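Local coordinates for putative metalloprotease II (Bacteroides fragilis, PDB 4ON1), which probably acts as a zinc-dependent metalloendopeptidase, a fragilysin relative from the pathogenicity island of this human pathogen, at residues I66-G78 and S83-I95. Numbering follows the deposited sequence.
Sequences IEESNRPVYLFEG and SINAILSQSYATI
Antiparallel strands 71-78 and 84-88 form a beta hairpin within the N-terminal domain, which resembles the prodomain of fragilysin, far from the zinc site. Y74 and L88 are a hydrogen-bonded pair, their nearly straight mutual bonds measuring 3.0 Å from Y74 N to L88 O and 2.9 Å from L88 N to Y74 O; F76 and A86 form a second such pair, more bent at F76 N (143°), and G78 N reaches I84 O. Y74, F76, A86 and L88 share one face of the sheet. There the rim of the F76 ring, at CE2, meets L88 CB at 3.6 Å, and its plane runs on into the A86-L88 backbone. On the other face L75 and I87 run alongside one another, L75 CD2 against I87 CG1 at 3.8 Å. V73 CG1 touches I87 CG2 at 3.6 Å. Past strand 84-88, E68, which ends strand 52-68, reaches across to S89 and Y92. With CG anti to the backbone N (chi1 174°) and the chain extended, its carboxylate receives Y92 OH at OE1 (2.5 Å), on the syn lone pair, and S89 OG at OE2 (2.8 Å). Two hydroxyls thus fix its rotation, and water 1 also donates to OE2. S89 OG in turn accepts from S91 N in an ST turn, and S89 CB lies over one face of the Y92 ring, toward its rim. Water 2 links R71 NE to Q90 OE1. Helix 28-35 covers L88 through Y28 and A32; from the opposite face Q225 of helix 217-230 touches L75 and I87, and T221 OG1 is hydrogen-bonded to Y92 OH. Strands 52-68 and 92-99 flank the hairpin.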
loop_
_atom_site.group_PDB
_atom_site.type_symbol
_atom_site.label_atom_id
_atom_site.label_comp_id
_atom_site.label_asym_id
_atom_site.label_seq_id
_atom_site.Cartn_x
_atom_site.Cartn_y
_atom_site.Cartn_z
ATOM N N ILE A 66 -3.577 -11.725 -0.312
ATOM C CA ILE A 66 -3.020 -11.064 0.860
ATOM C C ILE A 66 -3.296 -11.889 2.113
ATOM O O ILE A 66 -4.434 -12.294 2.366
ATOM C CB ILE A 66 -3.600 -9.648 1.059
ATOM C CG1 ILE A 66 -3.441 -8.810 -0.217
ATOM C CG2 ILE A 66 -2.951 -8.961 2.262
ATOM C CD1 ILE A 66 -4.169 -7.476 -0.152
ATOM N N GLU A 67 -2.249 -12.152 2.881
ATOM C CA GLU A 67 -2.391 -12.864 4.143
ATOM C C GLU A 67 -2.026 -11.939 5.287
ATOM O O GLU A 67 -0.918 -11.406 5.340
ATOM C CB GLU A 67 -1.517 -14.115 4.162
ATOM C CG GLU A 67 -1.452 -14.804 5.510
ATOM C CD GLU A 67 -0.272 -15.758 5.615
ATOM O OE1 GLU A 67 0.221 -16.222 4.561
ATOM O OE2 GLU A 67 0.176 -16.026 6.751
ATOM N N GLU A 68 -2.988 -11.735 6.179
ATOM C CA GLU A 68 -2.858 -10.841 7.320
ATOM C C GLU A 68 -3.372 -11.566 8.568
ATOM O O GLU A 68 -4.539 -11.973 8.617
ATOM C CB GLU A 68 -3.649 -9.556 7.061
ATOM C CG GLU A 68 -3.739 -8.569 8.209
ATOM C CD GLU A 68 -4.806 -7.513 7.951
ATOM O OE1 GLU A 68 -4.517 -6.527 7.232
ATOM O OE2 GLU A 68 -5.949 -7.684 8.445
ATOM N N SER A 69 -2.500 -11.762 9.552
ATOM C CA SER A 69 -2.842 -12.561 10.734
ATOM C C SER A 69 -3.418 -13.916 10.346
ATOM O O SER A 69 -4.436 -14.347 10.896
ATOM C CB SER A 69 -3.846 -11.818 11.618
ATOM O OG SER A 69 -3.313 -10.580 12.056
ATOM N N ASN A 70 -2.771 -14.562 9.379
ATOM C CA ASN A 70 -3.225 -15.834 8.819
ATOM C C ASN A 70 -4.659 -15.795 8.300
ATOM O O ASN A 70 -5.356 -16.810 8.331
ATOM C CB ASN A 70 -3.101 -16.945 9.860
ATOM C CG ASN A 70 -1.709 -17.036 10.438
ATOM O OD1 ASN A 70 -0.761 -17.422 9.753
ATOM N ND2 ASN A 70 -1.578 -16.685 11.713
ATOM N N ARG A 71 -5.097 -14.631 7.825
ATOM C CA ARG A 71 -6.434 -14.505 7.247
ATOM C C ARG A 71 -6.357 -13.749 5.929
ATOM O O ARG A 71 -5.513 -12.868 5.771
ATOM C CB ARG A 71 -7.380 -13.775 8.194
ATOM C CG ARG A 71 -7.661 -14.475 9.524
ATOM C CD ARG A 71 -8.475 -15.742 9.361
ATOM N NE ARG A 71 -8.795 -16.331 10.661
ATOM C CZ ARG A 71 -8.088 -17.290 11.249
ATOM N NH1 ARG A 71 -6.989 -17.756 10.671
ATOM N NH2 ARG A 71 -8.467 -17.763 12.429
ATOM N N PRO A 72 -7.235 -14.093 4.976
ATOM C CA PRO A 72 -7.217 -13.402 3.682
ATOM C C PRO A 72 -7.724 -11.963 3.785
ATOM O O PRO A 72 -8.612 -11.660 4.592
ATOM C CB PRO A 72 -8.150 -14.253 2.810
ATOM C CG PRO A 72 -9.074 -14.933 3.786
ATOM C CD PRO A 72 -8.288 -15.124 5.063
ATOM N N VAL A 73 -7.136 -11.082 2.981
ATOM C CA VAL A 73 -7.633 -9.719 2.808
ATOM C C VAL A 73 -7.931 -9.524 1.324
ATOM O O VAL A 73 -7.187 -10.000 0.475
ATOM C CB VAL A 73 -6.616 -8.655 3.285
ATOM C CG1 VAL A 73 -7.136 -7.247 3.002
ATOM C CG2 VAL A 73 -6.295 -8.830 4.768
ATOM N N TYR A 74 -9.041 -8.868 1.011
ATOM C CA TYR A 74 -9.479 -8.757 -0.371
ATOM C C TYR A 74 -9.406 -7.315 -0.873
ATOM O O TYR A 74 -9.635 -6.364 -0.124
ATOM C CB TYR A 74 -10.898 -9.322 -0.521
ATOM C CG TYR A 74 -11.021 -10.772 -0.087
ATOM C CD1 TYR A 74 -10.501 -11.800 -0.870
ATOM C CD2 TYR A 74 -11.636 -11.112 1.113
ATOM C CE1 TYR A 74 -10.604 -13.127 -0.477
ATOM C CE2 TYR A 74 -11.742 -12.438 1.519
ATOM C CZ TYR A 74 -11.227 -13.436 0.719
ATOM O OH TYR A 74 -11.338 -14.747 1.116
ATOM N N LEU A 75 -9.036 -7.166 -2.139
ATOM C CA LEU A 75 -8.945 -5.857 -2.765
ATOM C C LEU A 75 -10.061 -5.701 -3.788
ATOM O O LEU A 75 -10.505 -6.678 -4.389
ATOM C CB LEU A 75 -7.580 -5.666 -3.437
ATOM C CG LEU A 75 -6.335 -5.767 -2.555
ATOM C CD1 LEU A 75 -5.069 -5.461 -3.354
ATOM C CD2 LEU A 75 -6.448 -4.809 -1.381
ATOM N N PHE A 76 -10.510 -4.465 -3.979
ATOM C CA PHE A 76 -11.571 -4.168 -4.930
ATOM C C PHE A 76 -11.197 -2.901 -5.669
ATOM O O PHE A 76 -10.463 -2.076 -5.132
ATOM C CB PHE A 76 -12.918 -3.987 -4.225
ATOM C CG PHE A 76 -13.292 -5.120 -3.315
ATOM C CD1 PHE A 76 -14.164 -6.113 -3.748
ATOM C CD2 PHE A 76 -12.793 -5.180 -2.018
ATOM C CE1 PHE A 76 -14.526 -7.157 -2.909
ATOM C CE2 PHE A 76 -13.145 -6.221 -1.171
ATOM C CZ PHE A 76 -14.012 -7.213 -1.618
ATOM N N GLU A 77 -11.689 -2.751 -6.895
ATOM C CA GLU A 77 -11.443 -1.535 -7.655
ATOM C C GLU A 77 -12.595 -1.180 -8.595
ATOM O O GLU A 77 -13.361 -2.047 -9.033
ATOM C CB GLU A 77 -10.147 -1.658 -8.464
ATOM C CG GLU A 77 -10.219 -2.655 -9.607
ATOM C CD GLU A 77 -8.886 -2.817 -10.325
ATOM O OE1 GLU A 77 -7.965 -2.009 -10.073
ATOM O OE2 GLU A 77 -8.759 -3.760 -11.137
ATOM N N GLY A 78 -12.702 0.114 -8.880
ATOM C CA GLY A 78 -13.648 0.654 -9.838
ATOM C C GLY A 78 -13.328 0.233 -11.253
ATOM O O GLY A 78 -12.168 -0.009 -11.590
ATOM N N SER A 83 -12.436 5.238 -10.662
ATOM C CA SER A 83 -11.300 5.598 -9.820
ATOM C C SER A 83 -11.618 5.415 -8.337
ATOM O O SER A 83 -11.490 6.347 -7.540
ATOM C CB SER A 83 -10.867 7.040 -10.098
ATOM O OG SER A 83 -9.583 7.303 -9.556
ATOM N N ILE A 84 -12.047 4.208 -7.985
ATOM C CA ILE A 84 -12.299 3.854 -6.592
ATOM C C ILE A 84 -11.592 2.539 -6.234
ATOM O O ILE A 84 -11.474 1.647 -7.071
ATOM C CB ILE A 84 -13.827 3.756 -6.325
ATOM C CG1 ILE A 84 -14.125 3.221 -4.922
ATOM C CG2 ILE A 84 -14.498 2.887 -7.365
ATOM C CD1 ILE A 84 -15.594 3.283 -4.555
ATOM N N ASN A 85 -11.112 2.438 -4.997
ATOM C CA ASN A 85 -10.548 1.203 -4.467
ATOM C C ASN A 85 -11.176 0.906 -3.122
ATOM O O ASN A 85 -11.622 1.822 -2.433
ATOM C CB ASN A 85 -9.025 1.292 -4.304
ATOM C CG ASN A 85 -8.287 1.285 -5.632
ATOM O OD1 ASN A 85 -7.682 2.285 -6.026
ATOM N ND2 ASN A 85 -8.341 0.158 -6.331
ATOM N N ALA A 86 -11.191 -0.370 -2.743
ATOM C CA ALA A 86 -11.666 -0.764 -1.424
ATOM C C ALA A 86 -10.877 -1.953 -0.930
ATOM O O ALA A 86 -10.265 -2.679 -1.717
ATOM C CB ALA A 86 -13.166 -1.090 -1.449
ATOM N N ILE A 87 -10.880 -2.124 0.386
ATOM C CA ILE A 87 -10.193 -3.226 1.043
ATOM C C ILE A 87 -11.125 -3.884 2.045
ATOM O O ILE A 87 -11.772 -3.185 2.817
ATOM C CB ILE A 87 -8.925 -2.724 1.759
ATOM C CG1 ILE A 87 -8.005 -2.016 0.754
ATOM C CG2 ILE A 87 -8.195 -3.871 2.434
ATOM C CD1 ILE A 87 -6.820 -1.325 1.387
ATOM N N LEU A 88 -11.206 -5.215 2.032
ATOM C CA LEU A 88 -11.977 -5.923 3.049
ATOM C C LEU A 88 -11.094 -6.857 3.848
ATOM O O LEU A 88 -10.569 -7.834 3.321
ATOM C CB LEU A 88 -13.130 -6.727 2.438
ATOM C CG LEU A 88 -13.863 -7.589 3.481
ATOM C CD1 LEU A 88 -14.448 -6.743 4.615
ATOM C CD2 LEU A 88 -14.954 -8.421 2.833
ATOM N N SER A 89 -10.932 -6.536 5.126
ATOM C CA SER A 89 -10.268 -7.423 6.067
ATOM C C SER A 89 -11.289 -7.881 7.085
ATOM O O SER A 89 -12.352 -7.278 7.207
ATOM C CB SER A 89 -9.107 -6.706 6.756
ATOM O OG SER A 89 -8.729 -7.362 7.954
ATOM N N GLN A 90 -10.975 -8.930 7.830
ATOM C CA GLN A 90 -11.881 -9.370 8.879
ATOM C C GLN A 90 -11.902 -8.385 10.052
ATOM O O GLN A 90 -12.826 -8.407 10.860
ATOM C CB GLN A 90 -11.502 -10.776 9.359
ATOM C CG GLN A 90 -11.791 -11.842 8.310
ATOM C CD GLN A 90 -11.417 -13.237 8.756
ATOM O OE1 GLN A 90 -11.169 -13.482 9.937
ATOM N NE2 GLN A 90 -11.393 -14.168 7.809
ATOM N N SER A 91 -10.902 -7.507 10.119
ATOM C CA SER A 91 -10.756 -6.558 11.231
ATOM C C SER A 91 -11.072 -5.108 10.863
ATOM O O SER A 91 -11.247 -4.254 11.737
ATOM C CB SER A 91 -9.333 -6.619 11.782
ATOM O OG SER A 91 -9.005 -7.936 12.169
ATOM N N TYR A 92 -11.093 -4.814 9.569
ATOM C CA TYR A 92 -11.318 -3.449 9.127
ATOM C C TYR A 92 -11.709 -3.457 7.656
ATOM O O TYR A 92 -11.550 -4.464 6.970
ATOM C CB TYR A 92 -10.056 -2.598 9.342
ATOM C CG TYR A 92 -8.897 -3.108 8.523
ATOM C CD1 TYR A 92 -8.724 -2.702 7.202
ATOM C CD2 TYR A 92 -8.005 -4.030 9.053
ATOM C CE1 TYR A 92 -7.688 -3.179 6.444
ATOM C CE2 TYR A 92 -6.958 -4.517 8.301
ATOM C CZ TYR A 92 -6.811 -4.085 6.993
ATOM O OH TYR A 92 -5.787 -4.561 6.222
ATOM N N ALA A 93 -12.186 -2.322 7.167
ATOM C CA ALA A 93 -12.447 -2.170 5.744
ATOM C C ALA A 93 -12.202 -0.728 5.373
ATOM O O ALA A 93 -12.266 0.159 6.231
ATOM C CB ALA A 93 -13.877 -2.587 5.388
ATOM N N THR A 94 -11.883 -0.490 4.105
ATOM C CA THR A 94 -11.618 0.867 3.645
ATOM C C THR A 94 -12.200 1.079 2.266
ATOM O O THR A 94 -12.392 0.131 1.513
ATOM C CB THR A 94 -10.100 1.188 3.559
ATOM O OG1 THR A 94 -9.517 0.441 2.486
ATOM C CG2 THR A 94 -9.388 0.865 4.868
ATOM N N ILE A 95 -12.457 2.339 1.948
ATOM C CA ILE A 95 -12.782 2.777 0.606
ATOM C C ILE A 95 -11.917 3.980 0.313
ATOM O O ILE A 95 -11.775 4.864 1.158
ATOM C CB ILE A 95 -14.264 3.185 0.438
ATOM C CG1 ILE A 95 -15.204 2.016 0.709
ATOM C CG2 ILE A 95 -14.514 3.701 -0.975
ATOM C CD1 ILE A 95 -16.631 2.305 0.272
HETATM O O HOH W 1 -5.916 -7.090 10.988
HETATM O O HOH W 2 -11.476 -15.961 11.201
HETATM O O HOH W 3 -8.818 -10.717 7.250
HETATM O O HOH W 4 -11.257 -10.359 4.489
#